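Local coordinates for protein EF-P arginine 32 rhamnosyl-transferase (Pseudomonas putida KT2440, PDB 5NV8) that belongs to the EarP family of bacterial rhamnosyltransferases and binds 2'-deoxy-thymidine-beta-L-rhamnose, at residues G325-A330 against W358-Q363; N208-N213 against F345-A350; V192-G197 against P224-V229; L163-S168 against R371-P376; K314-L319 against L337-N342. One frame throughout, in Å; residues are numbered along the deposited sequence.

Contact 1 of 5, residues G325-A330 against W358-Q363; sequences GLSDDA and WPELQQ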
# COMPACT_ATOMS: atom_id res chain seq x y z
N GLY A 325 -6.84 -14.98 13.23
CA GLY A 325 -8.11 -14.86 13.91
C GLY A 325 -9.35 -15.36 13.19
O GLY A 325 -10.42 -15.42 13.80
N LEU A 326 -9.25 -15.73 11.92
CA LEU A 326 -10.43 -16.02 11.12
C LEU A 326 -10.86 -17.48 11.26
O LEU A 326 -10.08 -18.37 11.60
CB LEU A 326 -10.18 -15.69 9.65
CG LEU A 326 -10.07 -14.20 9.34
CD1 LEU A 326 -9.24 -13.97 8.08
CD2 LEU A 326 -11.45 -13.57 9.20
N SER A 327 -12.15 -17.71 10.98
CA SER A 327 -12.71 -19.06 11.00
C SER A 327 -12.16 -19.88 9.83
O SER A 327 -11.50 -19.37 8.93
CB SER A 327 -14.23 -19.00 10.94
OG SER A 327 -14.67 -18.36 9.75
N ASP A 328 -12.46 -21.18 9.87
CA ASP A 328 -11.89 -22.09 8.88
C ASP A 328 -12.35 -21.75 7.47
O ASP A 328 -11.57 -21.82 6.51
CB ASP A 328 -12.26 -23.53 9.23
CG ASP A 328 -11.60 -24.00 10.51
OD1 ASP A 328 -10.35 -24.01 10.57
OD2 ASP A 328 -12.33 -24.35 11.46
N ASP A 329 -13.62 -21.36 7.31
CA ASP A 329 -14.11 -20.99 5.99
C ASP A 329 -13.52 -19.65 5.54
O ASP A 329 -13.23 -19.46 4.36
CB ASP A 329 -15.64 -20.94 5.99
CG ASP A 329 -16.26 -22.33 5.95
OD1 ASP A 329 -15.56 -23.29 5.57
OD2 ASP A 329 -17.46 -22.46 6.29
N ALA A 330 -13.33 -18.71 6.48
CA ALA A 330 -12.75 -17.42 6.12
C ALA A 330 -11.24 -17.51 5.96
O ALA A 330 -10.67 -16.86 5.07
CB ALA A 330 -13.11 -16.37 7.18
N TRP A 358 -17.49 -11.66 3.55
CA TRP A 358 -17.07 -10.26 3.60
C TRP A 358 -17.19 -9.63 4.98
O TRP A 358 -16.25 -8.90 5.37
CB TRP A 358 -17.84 -9.45 2.56
CG TRP A 358 -17.02 -8.34 1.99
CD1 TRP A 358 -17.20 -7.00 2.19
CD2 TRP A 358 -15.89 -8.47 1.12
NE1 TRP A 358 -16.24 -6.29 1.51
CE2 TRP A 358 -15.43 -7.17 0.84
CE3 TRP A 358 -15.22 -9.56 0.55
CZ2 TRP A 358 -14.33 -6.93 0.02
CZ3 TRP A 358 -14.13 -9.32 -0.27
CH2 TRP A 358 -13.69 -8.01 -0.53
N PRO A 359 -18.26 -9.83 5.76
CA PRO A 359 -18.27 -9.26 7.12
C PRO A 359 -17.12 -9.74 7.98
O PRO A 359 -16.57 -8.95 8.76
CB PRO A 359 -19.63 -9.73 7.68
CG PRO A 359 -20.48 -9.86 6.48
CD PRO A 359 -19.58 -10.40 5.40
N GLU A 360 -16.73 -11.01 7.87
CA GLU A 360 -15.58 -11.50 8.62
C GLU A 360 -14.29 -10.86 8.13
O GLU A 360 -13.43 -10.49 8.94
CB GLU A 360 -15.49 -13.02 8.51
CG GLU A 360 -16.02 -13.77 9.72
CD GLU A 360 -15.28 -15.08 9.97
OE1 GLU A 360 -15.50 -16.05 9.21
OE2 GLU A 360 -14.49 -15.14 10.93
N LEU A 361 -14.13 -10.71 6.81
CA LEU A 361 -12.90 -10.13 6.28
C LEU A 361 -12.82 -8.63 6.58
O LEU A 361 -11.74 -8.10 6.82
CB LEU A 361 -12.81 -10.39 4.78
CG LEU A 361 -12.80 -11.86 4.35
CD1 LEU A 361 -12.45 -11.99 2.88
CD2 LEU A 361 -11.84 -12.67 5.21
N GLN A 362 -13.97 -7.94 6.55
CA GLN A 362 -14.00 -6.53 6.90
C GLN A 362 -13.50 -6.31 8.33
O GLN A 362 -12.66 -5.44 8.58
CB GLN A 362 -15.42 -5.98 6.74
CG GLN A 362 -15.86 -5.76 5.31
CD GLN A 362 -17.21 -5.07 5.22
OE1 GLN A 362 -18.21 -5.67 4.82
NE2 GLN A 362 -17.25 -3.80 5.60
N GLN A 363 -14.03 -7.08 9.28
CA GLN A 363 -13.61 -6.94 10.67
C GLN A 363 -12.16 -7.36 10.85
O GLN A 363 -11.43 -6.76 11.64
CB GLN A 363 -14.54 -7.76 11.57
CG GLN A 363 -14.51 -7.36 13.04
CD GLN A 363 -15.37 -6.15 13.34
OE1 GLN A 363 -15.17 -5.07 12.78
NE2 GLN A 363 -16.34 -6.32 14.24
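Glu360 reaches from the first turn of helix 358-373 to the start of helix 328-343, where Ser327 holds its carboxylate. Ser327 OG donates a short bond to Glu360 OE1 at 2.5 Å, arriving on the syn lone pair, the side of the other oxygen. Ser327 N adds a weak bond to Glu360 OE2 at 3.5 Å. With chi1 at 60°, OG lies between its own backbone N and carbonyl carbon, and this keeps it on the same side of the residue as that N-H. Serine suits this N-cap position because it is small and offers both hydroxyl and amide; the N-terminal end of helix 328-343, with its backbone N-H groups, would probably favour the negative charge.

Apolar contacts frame the carboxylate. Alanine's small methyl lets the carboxylate lie close beside the helix, Ala330 CB being 3.2 Å from Glu360 OE1. Leu326 slides past Glu360, bringing CD2 to 3.7 Å from Glu360 O, while its CD1 meets Leu361 CD2 at 4.1 Å, the two leucines crossing nearly at right angles.

The contact lies at the surface: helix 358-373 packs on the beginning of helix 328-343, with Trp358 and Gln362 resting on Pro298 beside it.

Contact 2 of 5, residues N208-N213 against F345-A350; sequences NPQLGN and FDMGQA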
# COMPACT_ATOMS: atom_id res chain seq x y z
N ASN A 208 0.01 -9.13 -13.83
CA ASN A 208 -0.49 -10.35 -13.23
C ASN A 208 -1.13 -11.21 -14.31
O ASN A 208 -2.03 -10.74 -15.02
CB ASN A 208 -1.49 -10.05 -12.12
CG ASN A 208 -1.59 -11.16 -11.11
OD1 ASN A 208 -2.01 -12.27 -11.44
ND2 ASN A 208 -1.19 -10.88 -9.87
N PRO A 209 -0.71 -12.47 -14.47
CA PRO A 209 -1.30 -13.32 -15.51
C PRO A 209 -2.73 -13.74 -15.20
O PRO A 209 -3.32 -14.53 -15.94
CB PRO A 209 -0.35 -14.52 -15.56
CG PRO A 209 0.27 -14.57 -14.20
CD PRO A 209 0.40 -13.14 -13.77
N GLN A 210 -3.29 -13.23 -14.11
CA GLN A 210 -4.65 -13.56 -13.71
C GLN A 210 -5.58 -12.36 -13.68
O GLN A 210 -6.70 -12.47 -13.17
CB GLN A 210 -4.65 -14.26 -12.35
CG GLN A 210 -4.39 -15.75 -12.48
CD GLN A 210 -5.65 -16.57 -12.37
OE1 GLN A 210 -6.75 -16.04 -12.22
NE2 GLN A 210 -5.51 -17.88 -12.51
N LEU A 211 -5.14 -11.21 -14.20
CA LEU A 211 -6.02 -10.04 -14.25
C LEU A 211 -7.27 -10.33 -15.07
O LEU A 211 -8.38 -9.92 -14.68
CB LEU A 211 -5.26 -8.85 -14.83
CG LEU A 211 -6.08 -7.60 -15.16
CD1 LEU A 211 -6.28 -6.72 -13.93
CD2 LEU A 211 -5.43 -6.82 -16.29
N GLY A 212 -7.12 -11.04 -16.19
CA GLY A 212 -8.27 -11.31 -17.04
C GLY A 212 -9.34 -12.13 -16.35
O GLY A 212 -10.53 -11.87 -16.51
N ASN A 213 -8.93 -13.13 -15.57
CA ASN A 213 -9.90 -13.97 -14.87
C ASN A 213 -10.63 -13.18 -13.79
O ASN A 213 -11.83 -13.40 -13.55
CB ASN A 213 -9.22 -15.19 -14.26
CG ASN A 213 -8.75 -16.18 -15.32
OD1 ASN A 213 -9.26 -16.20 -16.44
ND2 ASN A 213 -7.77 -17.01 -14.97
N PHE A 345 -3.43 -18.98 -9.69
CA PHE A 345 -4.63 -19.77 -9.48
C PHE A 345 -5.86 -18.92 -9.75
O PHE A 345 -5.81 -17.69 -9.65
CB PHE A 345 -4.67 -20.34 -8.06
CG PHE A 345 -3.42 -21.07 -7.67
CD1 PHE A 345 -2.74 -21.86 -8.59
CD2 PHE A 345 -2.91 -20.97 -6.38
CE1 PHE A 345 -1.59 -22.53 -8.23
CE2 PHE A 345 -1.75 -21.64 -6.02
CZ PHE A 345 -1.09 -22.42 -6.95
N ASP A 346 -6.97 -19.57 -10.10
CA ASP A 346 -8.13 -18.89 -10.68
C ASP A 346 -8.61 -17.74 -9.80
O ASP A 346 -9.02 -17.95 -8.66
CB ASP A 346 -9.27 -19.88 -10.92
CG ASP A 346 -10.49 -19.23 -11.58
OD1 ASP A 346 -10.35 -18.14 -12.17
OD2 ASP A 346 -11.58 -19.82 -11.52
N MET A 347 -8.56 -16.53 -10.36
CA MET A 347 -8.99 -15.34 -9.64
C MET A 347 -10.51 -15.26 -9.49
O MET A 347 -11.00 -14.53 -8.62
CB MET A 347 -8.47 -14.08 -10.34
CG MET A 347 -7.22 -13.49 -9.72
SD MET A 347 -7.52 -12.60 -8.18
CE MET A 347 -7.04 -13.82 -6.96
N GLY A 348 -11.26 -15.99 -10.31
CA GLY A 348 -12.71 -15.97 -10.18
C GLY A 348 -13.19 -16.77 -8.99
O GLY A 348 -13.95 -16.27 -8.15
N GLN A 349 -12.76 -18.03 -8.89
CA GLN A 349 -13.19 -18.89 -7.78
C GLN A 349 -12.80 -18.29 -6.44
O GLN A 349 -13.61 -18.27 -5.50
CB GLN A 349 -12.60 -20.29 -7.93
CG GLN A 349 -13.11 -21.07 -9.14
CD GLN A 349 -14.60 -21.34 -9.09
OE1 GLN A 349 -15.20 -21.43 -8.02
NE2 GLN A 349 -15.21 -21.48 -10.26
N ALA A 350 -11.57 -17.80 -6.32
CA ALA A 350 -11.10 -17.25 -5.05
C ALA A 350 -11.88 -15.99 -4.68
O ALA A 350 -12.31 -15.83 -3.53
CB ALA A 350 -9.61 -16.96 -5.13
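Gln210 extends its side chain into the backbone that opens helix 347-355. Its CB packs on Met347 CG at 3.8 Å, and CG then passes Phe345 O at 3.7 Å. The chain bends at chi2 (-101°), which lays the amide beside the carbonyl of Phe345, with OE1 at Met347 N. There OE1 accepts from Met347 N at 2.6 Å, with the donor standing above the carbonyl plane instead of on a lone pair. Asn213 ND2 approaches the same oxygen from the opposite face, at 3.1 Å and with a fairly straight N-H...O angle of 157°. Two donors thus pin OE1 and probably limit rotation of the amide. The other branch, NE2, lies beside Phe345 O at an angle too poor for a bond; it makes a weak one to Asp344 OD1. Glutamine suits the place because it is long enough to reach the other helix start, and its amide offers both an acceptor and a donor.

Asn213 CB also rests on Met347 CB at 4.1 Å, while the sulfur end of Met347 packs on Leu337 and Trp341 of helix 328-343.

Asp346 caps its own helix: OD1 accepts from Gly348 N at 3.0 Å, met from above the carboxylate plane, and OD2 accepts weakly from Gln349 N. Two helix starts therefore meet here, a side-chain N-cap on helix 347-355 beside the Asx turn of Asn208 and the type I turn that lead into helix 211-220.

Contact 3 of 5, residues V192-G197 against P224-V229; sequences VDLVPG and PCHLLV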
# COMPACT_ATOMS: atom_id res chain seq x y z
N VAL A 192 -14.11 11.21 -10.74
CA VAL A 192 -14.72 9.90 -10.52
C VAL A 192 -16.19 10.13 -10.16
O VAL A 192 -16.49 10.79 -9.16
CB VAL A 192 -14.01 9.11 -9.42
CG1 VAL A 192 -14.84 7.90 -9.01
CG2 VAL A 192 -12.62 8.69 -9.87
N ASP A 193 -17.09 9.58 -10.97
CA ASP A 193 -18.52 9.56 -10.67
C ASP A 193 -18.85 8.17 -10.15
O ASP A 193 -19.02 7.22 -10.92
CB ASP A 193 -19.35 9.91 -11.91
CG ASP A 193 -20.80 10.21 -11.57
OD1 ASP A 193 -21.20 9.99 -10.41
OD2 ASP A 193 -21.54 10.65 -12.47
N LEU A 194 -18.94 8.05 -8.82
CA LEU A 194 -19.15 6.76 -8.18
C LEU A 194 -20.45 6.13 -8.64
O LEU A 194 -21.51 6.77 -8.62
CB LEU A 194 -19.14 6.94 -6.66
CG LEU A 194 -19.17 5.72 -5.72
CD1 LEU A 194 -20.60 5.32 -5.38
CD2 LEU A 194 -18.39 4.55 -6.30
N VAL A 195 -20.38 4.87 -9.06
CA VAL A 195 -21.57 4.11 -9.45
C VAL A 195 -22.37 3.81 -8.19
O VAL A 195 -21.84 3.16 -7.27
CB VAL A 195 -21.20 2.82 -10.21
CG1 VAL A 195 -22.45 2.07 -10.61
CG2 VAL A 195 -20.35 3.14 -11.42
N PRO A 196 -23.62 4.25 -8.09
CA PRO A 196 -24.38 4.05 -6.85
C PRO A 196 -24.54 2.57 -6.53
O PRO A 196 -24.87 1.76 -7.39
CB PRO A 196 -25.73 4.71 -7.16
CG PRO A 196 -25.46 5.65 -8.29
CD PRO A 196 -24.39 5.00 -9.10
N GLY A 197 -24.30 2.23 -5.26
CA GLY A 197 -24.40 0.86 -4.80
C GLY A 197 -23.32 -0.08 -5.28
O GLY A 197 -23.45 -1.29 -5.11
N PRO A 224 -22.85 -4.35 -9.14
CA PRO A 224 -21.88 -3.57 -9.91
C PRO A 224 -20.56 -3.40 -9.17
O PRO A 224 -20.47 -3.47 -7.95
CB PRO A 224 -22.58 -2.22 -10.09
CG PRO A 224 -23.55 -2.14 -8.96
CD PRO A 224 -24.01 -3.55 -8.73
N CYS A 225 -19.51 -3.18 -9.96
CA CYS A 225 -18.17 -2.93 -9.44
C CYS A 225 -17.59 -1.71 -10.13
O CYS A 225 -17.68 -1.58 -11.36
CB CYS A 225 -17.25 -4.14 -9.64
SG CYS A 225 -15.51 -3.84 -9.22
N HIS A 226 -17.00 -0.81 -9.34
CA HIS A 226 -16.30 0.37 -9.85
C HIS A 226 -14.83 0.22 -9.50
O HIS A 226 -14.45 0.29 -8.33
CB HIS A 226 -16.89 1.65 -9.25
CG HIS A 226 -16.55 2.89 -10.03
ND1 HIS A 226 -17.37 4.00 -10.05
CD2 HIS A 226 -15.49 3.19 -10.81
CE1 HIS A 226 -16.83 4.93 -10.82
NE2 HIS A 226 -15.68 4.46 -11.29
N LEU A 227 -14.00 0.01 -10.52
CA LEU A 227 -12.57 -0.23 -10.35
C LEU A 227 -11.79 1.02 -10.71
O LEU A 227 -11.94 1.56 -11.80
CB LEU A 227 -12.12 -1.42 -11.21
CG LEU A 227 -10.66 -1.88 -11.13
CD1 LEU A 227 -10.40 -2.63 -9.85
CD2 LEU A 227 -10.31 -2.74 -12.33
N LEU A 228 -10.95 1.47 -9.78
CA LEU A 228 -10.11 2.65 -9.97
C LEU A 228 -8.67 2.19 -10.17
O LEU A 228 -8.11 1.49 -9.32
CB LEU A 228 -10.23 3.60 -8.78
CG LEU A 228 -11.65 4.13 -8.52
CD1 LEU A 228 -11.69 5.04 -7.30
CD2 LEU A 228 -12.22 4.82 -9.74
N VAL A 229 -8.08 2.59 -11.29
CA VAL A 229 -6.79 2.09 -11.73
C VAL A 229 -5.86 3.28 -11.98
O VAL A 229 -5.97 3.97 -12.98
CB VAL A 229 -6.93 1.23 -13.01
CG1 VAL A 229 -5.57 0.84 -13.54
CG2 VAL A 229 -7.78 0.00 -12.73
O HOH W 1 -22.51 -3.54 -5.89
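His226 points its imidazole at the loop 192-197, and Val195 N donates to ND1 at 3.3 Å almost in the ring plane. The ring gets there because CG stands anti to the backbone N (chi1 -161°), carrying it up off the strand. Asp193 O lies at the same edge, 3.2 Å from CE1. On the ring's far nitrogen, NE2 is bonded to Gln261 OE1 of strand 258-263, so both nitrogens have partners, which probably fixes the rotation of the ring.

Strand 225-230 runs parallel to strand 199-203, the two joined through helix 211-220 in a beta-alpha-beta crossover of a Rossmann-like sheet, and the loop leads into the earlier strand.

In Val195 a chi1 of -179° sends CG1 to Pro224 CB, 4.3 Å away, and leaves CG2 for the imidazole, 3.4 Å from His226 ND1. Val192 CG2 packs on Leu228 CD2 at 3.9 Å. A water donates to Gly197 O (2.6 Å) and Pro224 O (2.9 Å), bridging two backbone carbonyls.

Contact 4 of 5, residues L163-S168 against R371-P376; sequences LLREGS and RQAAQP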
# COMPACT_ATOMS: atom_id res chain seq x y z
N LEU A 163 7.08 -0.66 11.46
CA LEU A 163 6.56 -0.15 10.20
C LEU A 163 6.40 1.36 10.28
O LEU A 163 6.19 1.92 11.36
CB LEU A 163 5.22 -0.80 9.83
CG LEU A 163 5.07 -2.29 10.14
CD1 LEU A 163 3.62 -2.72 10.14
CD2 LEU A 163 5.88 -3.13 9.16
N LEU A 164 6.52 2.02 9.13
CA LEU A 164 6.31 3.46 9.06
C LEU A 164 4.84 3.78 9.29
O LEU A 164 3.97 3.32 8.54
CB LEU A 164 6.78 4.01 7.72
CG LEU A 164 8.26 3.83 7.41
CD1 LEU A 164 8.49 3.81 5.91
CD2 LEU A 164 9.09 4.91 8.08
N ARG A 165 4.56 4.57 10.32
CA ARG A 165 3.19 4.97 10.64
C ARG A 165 3.26 6.36 11.25
O ARG A 165 3.81 6.54 12.34
CB ARG A 165 2.54 3.98 11.60
CG ARG A 165 1.03 4.13 11.73
CD ARG A 165 0.51 3.48 13.01
NE ARG A 165 1.35 3.76 14.18
CZ ARG A 165 2.16 2.87 14.75
NH1 ARG A 165 2.25 1.64 14.26
NH2 ARG A 165 2.88 3.21 15.80
N GLU A 166 2.70 7.34 10.54
CA GLU A 166 2.64 8.70 11.05
C GLU A 166 1.79 8.78 12.31
O GLU A 166 0.80 8.05 12.46
CB GLU A 166 2.07 9.64 9.97
CG GLU A 166 2.88 9.70 8.67
CD GLU A 166 2.64 8.51 7.75
OE1 GLU A 166 1.97 7.54 8.16
OE2 GLU A 166 3.13 8.56 6.61
N GLY A 167 2.17 9.68 13.21
CA GLY A 167 1.49 9.79 14.50
C GLY A 167 -0.00 10.03 14.39
O GLY A 167 -0.77 9.51 15.20
N SER A 168 -0.43 10.82 13.41
CA SER A 168 -1.84 11.19 13.27
C SER A 168 -2.53 10.49 12.11
O SER A 168 -3.61 10.91 11.69
CB SER A 168 -1.98 12.71 13.12
OG SER A 168 -1.49 13.14 11.86
N ARG A 371 -4.13 -3.78 15.77
CA ARG A 371 -3.09 -4.56 16.43
C ARG A 371 -1.70 -4.11 16.00
O ARG A 371 -0.80 -3.98 16.83
CB ARG A 371 -3.29 -6.05 16.13
CG ARG A 371 -2.09 -6.92 16.47
CD ARG A 371 -2.23 -8.30 15.84
NE ARG A 371 -0.98 -8.75 15.23
CZ ARG A 371 -0.16 -9.64 15.78
NH1 ARG A 371 -0.46 -10.19 16.95
NH2 ARG A 371 0.96 -9.99 15.16
N GLN A 372 -1.52 -3.85 14.70
CA GLN A 372 -0.21 -3.44 14.21
C GLN A 372 0.18 -2.07 14.75
O GLN A 372 1.34 -1.85 15.12
CB GLN A 372 -0.20 -3.43 12.68
CG GLN A 372 0.12 -4.78 12.05
CD GLN A 372 1.17 -5.56 12.83
OE1 GLN A 372 2.37 -5.28 12.73
NE2 GLN A 372 0.73 -6.56 13.59
N ALA A 373 -0.77 -1.14 14.83
CA ALA A 373 -0.46 0.21 15.28
C ALA A 373 -0.17 0.29 16.77
O ALA A 373 0.31 1.33 17.23
CB ALA A 373 -1.62 1.16 14.94
N ALA A 374 -0.44 -0.77 17.53
CA ALA A 374 -0.18 -0.74 18.97
C ALA A 374 1.30 -0.71 19.29
O ALA A 374 1.68 -0.34 20.40
CB ALA A 374 -0.84 -1.95 19.64
N GLN A 375 2.15 -1.10 18.34
CA GLN A 375 3.61 -1.08 18.42
C GLN A 375 4.15 0.26 17.93
O GLN A 375 3.63 0.83 16.97
CB GLN A 375 4.20 -2.21 17.58
CG GLN A 375 5.72 -2.33 17.65
CD GLN A 375 6.25 -3.55 16.93
OE1 GLN A 375 5.48 -4.31 16.33
NE2 GLN A 375 7.56 -3.74 16.98
N PRO A 376 5.17 0.80 18.60
CA PRO A 376 5.78 2.05 18.12
C PRO A 376 6.23 1.94 16.67
O PRO A 376 6.64 0.88 16.20
CB PRO A 376 6.98 2.23 19.07
CG PRO A 376 6.54 1.58 20.33
CD PRO A 376 5.70 0.39 19.91
O HOH W 2 4.98 -0.65 13.86
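Arg165, in the loop before helix 169-177, holds a backbone carbonyl of the turn through which the chain leaves helix 358-373 on its way to the C-terminal helix 378-387. A final helix that runs back to the N-terminal half is consistent with a GT-B glycosyltransferase fold.

The arginine runs extended from CB to CD, with a bend at chi3 (43°) that brings the guanidinium against the backbone of the turn. NH2 donates to Gln375 O at 2.8 Å, the oxygen tilted modestly from the guanidinium plane, and NH1 adds a weak bond to the same oxygen at 3.1 Å. Ala373 covers one face: its CA lies 3.2 Å from Arg165 NH1, and its carbonyl oxygen stands above the plane near the rim. Its CB meets Arg165 CD at 3.7 Å. Alanine's bare methyl lets the flat cation lie close, while arginine has the length to reach the turn and several N-H groups.

Gln375 is held again through its own amide, bonded to Thr157 O. Nearby, Leu163 CD1 packs beside the Gln372 side chain, and Trp294 of helix 287-295 touches both residues. A water bridges the backbones, accepting from Leu163 N at 3.2 Å and donating to Pro376 O at 3.3 Å.

Contact 5 of 5, residues K314-L319 against L337-N342; sequences KLEAFL and LWRAWN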
# COMPACT_ATOMS: atom_id res chain seq x y z
N LYS A 314 8.18 -15.04 0.49
CA LYS A 314 7.84 -14.23 1.65
C LYS A 314 6.34 -13.96 1.76
O LYS A 314 5.91 -13.27 2.69
CB LYS A 314 8.60 -12.90 1.62
CG LYS A 314 10.00 -13.01 1.04
CD LYS A 314 10.89 -11.88 1.52
N LEU A 315 5.54 -14.51 0.85
CA LEU A 315 4.10 -14.29 0.89
C LEU A 315 3.47 -15.08 2.03
O LEU A 315 2.77 -14.51 2.87
CB LEU A 315 3.50 -14.66 -0.47
CG LEU A 315 2.01 -14.49 -0.80
CD1 LEU A 315 1.17 -15.66 -0.33
CD2 LEU A 315 1.51 -13.19 -0.20
N GLU A 316 3.75 -16.39 2.11
CA GLU A 316 3.13 -17.21 3.15
C GLU A 316 3.64 -16.84 4.54
O GLU A 316 2.92 -17.02 5.53
CB GLU A 316 3.36 -18.69 2.86
CG GLU A 316 3.16 -19.09 1.39
CD GLU A 316 1.74 -19.55 1.07
OE1 GLU A 316 0.94 -19.75 2.02
OE2 GLU A 316 1.41 -19.72 -0.12
N ALA A 317 4.87 -16.31 4.64
CA ALA A 317 5.34 -15.83 5.94
C ALA A 317 4.52 -14.63 6.40
O ALA A 317 4.36 -14.42 7.60
CB ALA A 317 6.83 -15.48 5.89
N PHE A 318 3.98 -13.84 5.46
CA PHE A 318 3.09 -12.76 5.86
C PHE A 318 1.75 -13.29 6.34
O PHE A 318 1.18 -12.79 7.31
CB PHE A 318 2.90 -11.77 4.72
CG PHE A 318 1.88 -10.72 5.03
CD1 PHE A 318 2.08 -9.84 6.08
CD2 PHE A 318 0.71 -10.63 4.30
CE1 PHE A 318 1.14 -8.88 6.39
CE2 PHE A 318 -0.24 -9.66 4.61
CZ PHE A 318 -0.02 -8.79 5.65
N LEU A 319 1.22 -14.32 5.67
CA LEU A 319 -0.10 -14.82 6.02
C LEU A 319 -0.11 -15.58 7.34
O LEU A 319 -1.18 -15.73 7.93
CB LEU A 319 -0.65 -15.72 4.93
CG LEU A 319 -0.80 -15.16 3.52
CD1 LEU A 319 -0.76 -16.30 2.53
CD2 LEU A 319 -2.08 -14.35 3.40
N LEU A 337 -7.38 -16.55 -1.93
CA LEU A 337 -7.42 -15.26 -2.60
C LEU A 337 -6.02 -14.73 -2.86
O LEU A 337 -5.69 -14.31 -3.97
CB LEU A 337 -8.22 -14.25 -1.78
CG LEU A 337 -8.53 -12.91 -2.47
CD1 LEU A 337 -9.01 -13.10 -3.91
CD2 LEU A 337 -9.51 -12.08 -1.65
N TRP A 338 -5.17 -14.75 -1.83
CA TRP A 338 -3.86 -14.12 -1.92
C TRP A 338 -2.87 -14.98 -2.69
O TRP A 338 -2.04 -14.46 -3.44
CB TRP A 338 -3.34 -13.80 -0.52
CG TRP A 338 -3.99 -12.60 0.09
CD1 TRP A 338 -5.33 -12.32 0.13
CD2 TRP A 338 -3.33 -11.52 0.76
NE1 TRP A 338 -5.54 -11.13 0.78
CE2 TRP A 338 -4.33 -10.62 1.18
CE3 TRP A 338 -1.99 -11.23 1.04
CZ2 TRP A 338 -4.03 -9.44 1.87
CZ3 TRP A 338 -1.70 -10.07 1.73
CH2 TRP A 338 -2.71 -9.19 2.13
N ARG A 339 -2.93 -16.30 -2.52
CA ARG A 339 -2.04 -17.19 -3.27
C ARG A 339 -2.36 -17.13 -4.76
O ARG A 339 -1.45 -17.17 -5.59
CB ARG A 339 -2.16 -18.62 -2.75
CG ARG A 339 -1.53 -18.84 -1.39
CD ARG A 339 -1.92 -20.20 -0.82
NE ARG A 339 -1.19 -20.51 0.40
CZ ARG A 339 -1.45 -21.55 1.18
NH1 ARG A 339 -2.44 -22.39 0.87
NH2 ARG A 339 -0.73 -21.76 2.28
N ALA A 340 -3.64 -17.03 -5.11
CA ALA A 340 -4.04 -17.02 -6.52
C ALA A 340 -3.49 -15.80 -7.24
O ALA A 340 -3.03 -15.90 -8.39
CB ALA A 340 -5.56 -17.06 -6.62
N TRP A 341 -3.52 -14.63 -6.59
CA TRP A 341 -3.00 -13.40 -7.18
C TRP A 341 -1.48 -13.43 -7.35
O TRP A 341 -0.94 -12.58 -8.06
CB TRP A 341 -3.41 -12.21 -6.30
CG TRP A 341 -3.28 -10.86 -6.94
CD1 TRP A 341 -2.58 -9.79 -6.45
CD2 TRP A 341 -3.86 -10.42 -8.18
NE1 TRP A 341 -2.70 -8.71 -7.30
CE2 TRP A 341 -3.47 -9.07 -8.37
CE3 TRP A 341 -4.67 -11.03 -9.14
CZ2 TRP A 341 -3.87 -8.33 -9.48
CZ3 TRP A 341 -5.06 -10.29 -10.25
CH2 TRP A 341 -4.66 -8.96 -10.41
N ASN A 342 -0.79 -14.38 -6.72
CA ASN A 342 0.66 -14.46 -6.79
C ASN A 342 1.19 -15.77 -7.36
O ASN A 342 2.38 -15.84 -7.69
CB ASN A 342 1.27 -14.25 -5.39
CG ASN A 342 1.07 -12.84 -4.86
OD1 ASN A 342 1.72 -11.90 -5.31
ND2 ASN A 342 0.16 -12.70 -3.90
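Trp338 forms the apolar centre, its indole wedged between helices 315-322 and 328-343, whose short segments run nearly antiparallel (165°) with axes 11.0 Å apart. Phe318 lies beside it in an offset arrangement: planes 27° apart, centroids 5.6 Å apart, so that the rings barely overlap and the contact falls at Phe318 CE2 and Trp338 CZ3, 3.3 Å apart. Leu319 CD2 approaches Trp338 CE3 at 3.9 Å, and Leu315 CD2 comes in at the edge of the indole. Large flat and branched residues suit this wide separation of axes because they fill the space between the helices. Tyr322 also meets both rings.

Farther out, Leu315 touches Asn342, whose ND2 donates to Trp338 O at 2.9 Å one turn back; that amide also bonds to Trp301 O and Ile303 N, tying the helix to strand 299-302 and the residue after it.

At the polar rim Arg339 and Glu316 form a salt bridge. The arginine, extended from CG to NE, grips side-on: NH2 at 2.6 Å and NE at 2.8 Å both hold Glu316 OE1, which lies in the guanidinium plane, while NE reaches OE2 only weakly. The carboxylate is turned 46° from that plane, so the pair is not the coplanar one in which two nitrogens each meet a separate oxygen. Packing fills the interior, while a directional ion pair probably helps align the helices at the partly exposed edge.

Overall arrangement
Contacts 4 and 5 lie nearer the centre of the chain than contacts 1 to 3, and contact 5 is richest in buried aromatic packing; contacts 2 to 5 are partly buried, and contact 1 lies at the surface. Helix 328-343 serves both contact 1, at its start, and contact 5, near its end, while helix 358-373 serves contacts 1 and 4 from its two ends. Contacts 2 and 5 touch, since Asn208 ND2 probably bonds Trp341 O. Charge appears as an ion pair at the rim of contact 5 and as single charged groups on uncharged partners in contacts 1 and 4; across contacts 2 and 3 the bonds are made by amide and imidazole groups, with Asp346 capping its own helix.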